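Local coordinates for subdomain of Desmoplakin Carboxy-Terminal domain (DPCT) (Homo sapiens, PDB 1LM5), which probably binds intermediate filaments as part of the carboxy-terminal plakin-repeat region of desmoplakin, at residues Ala45-Gly50 against Lys81-Ala86. Numbering follows the deposited sequence.
Sequences AQACTG and KPAQKA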
ATOM      1  N   ALA B  45      13.624  -4.015  -7.439  1.00 16.06           N
ATOM      2  CA  ALA B  45      13.074  -2.990  -6.569  1.00 15.47           C
ATOM      3  C   ALA B  45      11.588  -2.813  -6.863  1.00 15.82           C
ATOM      4  O   ALA B  45      10.802  -2.533  -5.964  1.00 15.49           O
ATOM      5  CB  ALA B  45      13.813  -1.679  -6.769  1.00 12.26           C
ATOM      6  N   GLN B  46      11.206  -2.997  -8.122  1.00 14.35           N
ATOM      7  CA  GLN B  46       9.811  -2.849  -8.492  1.00 14.96           C
ATOM      8  C   GLN B  46       9.058  -4.101  -8.105  1.00 14.45           C
ATOM      9  O   GLN B  46       8.025  -4.033  -7.461  1.00 13.43           O
ATOM     10  CB  GLN B  46       9.686  -2.617  -9.991  1.00 15.19           C
ATOM     11  CG  GLN B  46      10.452  -1.413 -10.468  1.00 13.97           C
ATOM     12  CD  GLN B  46      10.257  -1.196 -11.937  1.00 14.17           C
ATOM     13  OE1 GLN B  46       9.783  -2.083 -12.631  1.00 16.61           O
ATOM     14  NE2 GLN B  46      10.625  -0.015 -12.428  1.00 15.80           N
ATOM     15  N   ALA B  47       9.600  -5.251  -8.488  1.00 15.97           N
ATOM     16  CA  ALA B  47       8.942  -6.509  -8.176  1.00 15.62           C
ATOM     17  C   ALA B  47       8.689  -6.676  -6.683  1.00 15.77           C
ATOM     18  O   ALA B  47       7.593  -7.056  -6.273  1.00 16.87           O
ATOM     19  CB  ALA B  47       9.778  -7.683  -8.690  1.00 16.23           C
ATOM     20  N   CYS B  48       9.688  -6.389  -5.855  1.00 15.92           N
ATOM     21  CA  CYS B  48       9.494  -6.590  -4.423  1.00 15.72           C
ATOM     22  C   CYS B  48       8.651  -5.514  -3.753  1.00 16.35           C
ATOM     23  O   CYS B  48       8.374  -5.602  -2.563  1.00 16.07           O
ATOM     24  CB  CYS B  48      10.833  -6.721  -3.712  1.00 17.64           C
ATOM     25  SG  CYS B  48      11.688  -5.178  -3.505  1.00 16.74           S
ATOM     26  N   THR B  49       8.240  -4.501  -4.511  1.00 17.13           N
ATOM     27  CA  THR B  49       7.398  -3.458  -3.940  1.00 17.96           C
ATOM     28  C   THR B  49       5.995  -3.485  -4.532  1.00 19.62           C
ATOM     29  O   THR B  49       5.259  -2.515  -4.429  1.00 21.04           O
ATOM     30  CB  THR B  49       8.015  -2.033  -4.102  1.00 19.52           C
ATOM     31  OG1 THR B  49       8.331  -1.776  -5.477  1.00 17.32           O
ATOM     32  CG2 THR B  49       9.282  -1.910  -3.245  1.00 17.81           C
ATOM     33  N   GLY B  50       5.626  -4.594  -5.167  1.00 20.32           N
ATOM     34  CA  GLY B  50       4.278  -4.693  -5.702  1.00 20.78           C
ATOM     35  C   GLY B  50       4.136  -5.021  -7.169  1.00 20.30           C
ATOM     36  O   GLY B  50       3.071  -5.463  -7.602  1.00 20.27           O
ATOM     37  N   LYS B  81      12.063 -13.662  -9.975  1.00 21.23           N
ATOM     38  CA  LYS B  81      11.139 -14.419  -9.136  1.00 22.28           C
ATOM     39  C   LYS B  81      11.328 -14.176  -7.643  1.00 20.85           C
ATOM     40  O   LYS B  81      10.364 -13.883  -6.926  1.00 19.72           O
ATOM     41  CB  LYS B  81      11.241 -15.923  -9.450  1.00 24.90           C
ATOM     42  CG  LYS B  81      10.721 -16.292 -10.844  1.00 28.29           C
ATOM     43  CD  LYS B  81      11.138 -17.713 -11.236  1.00 30.99           C
ATOM     44  CE  LYS B  81      10.686 -18.098 -12.649  1.00 33.85           C
ATOM     45  NZ  LYS B  81       9.222 -18.394 -12.763  1.00 35.84           N
ATOM     46  N   PRO B  82      12.571 -14.294  -7.145  1.00 21.22           N
ATOM     47  CA  PRO B  82      12.768 -14.065  -5.707  1.00 19.70           C
ATOM     48  C   PRO B  82      12.280 -12.676  -5.279  1.00 18.40           C
ATOM     49  O   PRO B  82      11.676 -12.525  -4.221  1.00 18.03           O
ATOM     50  CB  PRO B  82      14.271 -14.223  -5.528  1.00 19.69           C
ATOM     51  CG  PRO B  82      14.653 -15.192  -6.633  1.00 22.18           C
ATOM     52  CD  PRO B  82      13.832 -14.677  -7.801  1.00 21.00           C
ATOM     53  N   ALA B  83      12.551 -11.663  -6.101  1.00 16.85           N
ATOM     54  CA  ALA B  83      12.118 -10.297  -5.789  1.00 18.44           C
ATOM     55  C   ALA B  83      10.593 -10.228  -5.726  1.00 18.14           C
ATOM     56  O   ALA B  83      10.024  -9.551  -4.867  1.00 17.77           O
ATOM     57  CB  ALA B  83      12.629  -9.321  -6.847  1.00 15.57           C
ATOM     58  N   GLN B  84       9.930 -10.909  -6.651  1.00 18.78           N
ATOM     59  CA  GLN B  84       8.472 -10.904  -6.648  1.00 20.85           C
ATOM     60  C   GLN B  84       8.020 -11.601  -5.373  1.00 20.29           C
ATOM     61  O   GLN B  84       7.075 -11.174  -4.723  1.00 20.96           O
ATOM     62  CB  GLN B  84       7.901 -11.625  -7.872  1.00 20.68           C
ATOM     63  CG  GLN B  84       6.385 -11.539  -7.958  1.00 22.56           C
ATOM     64  CD  GLN B  84       5.834 -11.961  -9.308  1.00 25.38           C
ATOM     65  OE1 GLN B  84       5.973 -13.118  -9.716  1.00 30.52           O
ATOM     66  NE2 GLN B  84       5.199 -11.022 -10.011  1.00 23.72           N
ATOM     67  N   LYS B  85       8.713 -12.678  -5.016  1.00 22.12           N
ATOM     68  CA  LYS B  85       8.376 -13.408  -3.803  1.00 23.04           C
ATOM     69  C   LYS B  85       8.560 -12.516  -2.585  1.00 22.47           C
ATOM     70  O   LYS B  85       7.859 -12.674  -1.591  1.00 20.92           O
ATOM     71  CB  LYS B  85       9.247 -14.660  -3.657  1.00 23.26           C
ATOM     72  CG  LYS B  85       8.780 -15.842  -4.487  1.00 30.25           C
ATOM     73  CD  LYS B  85       9.691 -17.037  -4.273  1.00 34.00           C
ATOM     74  CE  LYS B  85       9.287 -18.205  -5.155  1.00 38.02           C
ATOM     75  NZ  LYS B  85       7.897 -18.659  -4.854  1.00 41.63           N
ATOM     76  N   ALA B  86       9.504 -11.581  -2.664  1.00 21.08           N
ATOM     77  CA  ALA B  86       9.753 -10.668  -1.554  1.00 21.72           C
ATOM     78  C   ALA B  86       8.507  -9.841  -1.304  1.00 20.67           C
ATOM     79  O   ALA B  86       8.333  -9.261  -0.233  1.00 21.69           O
ATOM     80  CB  ALA B  86      10.926  -9.759  -1.865  1.00 22.19           C
TER
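The CA of C48 lies only 3.0 Å from the O of A83, so the residue just after one helix comes almost onto the backbone of another, with the small side chains of A47, A83 and A86 around the approach. In this plakin-repeat fragment of desmoplakin, the end of helix 36-47, closed by a Schellman motif, lies against helix 74-88. Close packing is plain in the register: the CA atoms of A47 and Q84, and those of C48 and A83, are each 4.7 Å apart. The methyl of A47 points at the partner helix, and its CB lies 3.8 Å from the CB of A83 and just as near the backbone N of Q84. Beside it, the CB of C48 rests 3.2 Å from the O of A83 and meets the methyl of A86. With a chi1 of 76°, the sulfur of C48 is held between its own backbone N and carbonyl carbon, so that the CB, rather than SG, does the touching. The N of C48 also comes near the O of A83, but at an angle too poor for a hydrogen bond; the direct contact is made by apolar CB contacts and by the close approach of C48 CA and CB to that oxygen, consistent with weak C-H...O contacts.

Helix 112-124 packs over one part of the contact, and I52 touches A47: F121 touches C48, F118 touches A83 and A86, and the side-chain NE2 of Q122 bonds to the carbonyl oxygens of both C48 and A86, tying the two segments together through a third helix. Past C48 the chain turns away from helix 74-88 through the type I turn A47-G50, where the N of T49 bonds to the O of Q46. G50, with a positive phi of 125°, is the C-prime residue of the Schellman motif: the N of the next residue reaches the O of Q46, and the N of G50 makes a weak 3.3 Å bond to the O of A47.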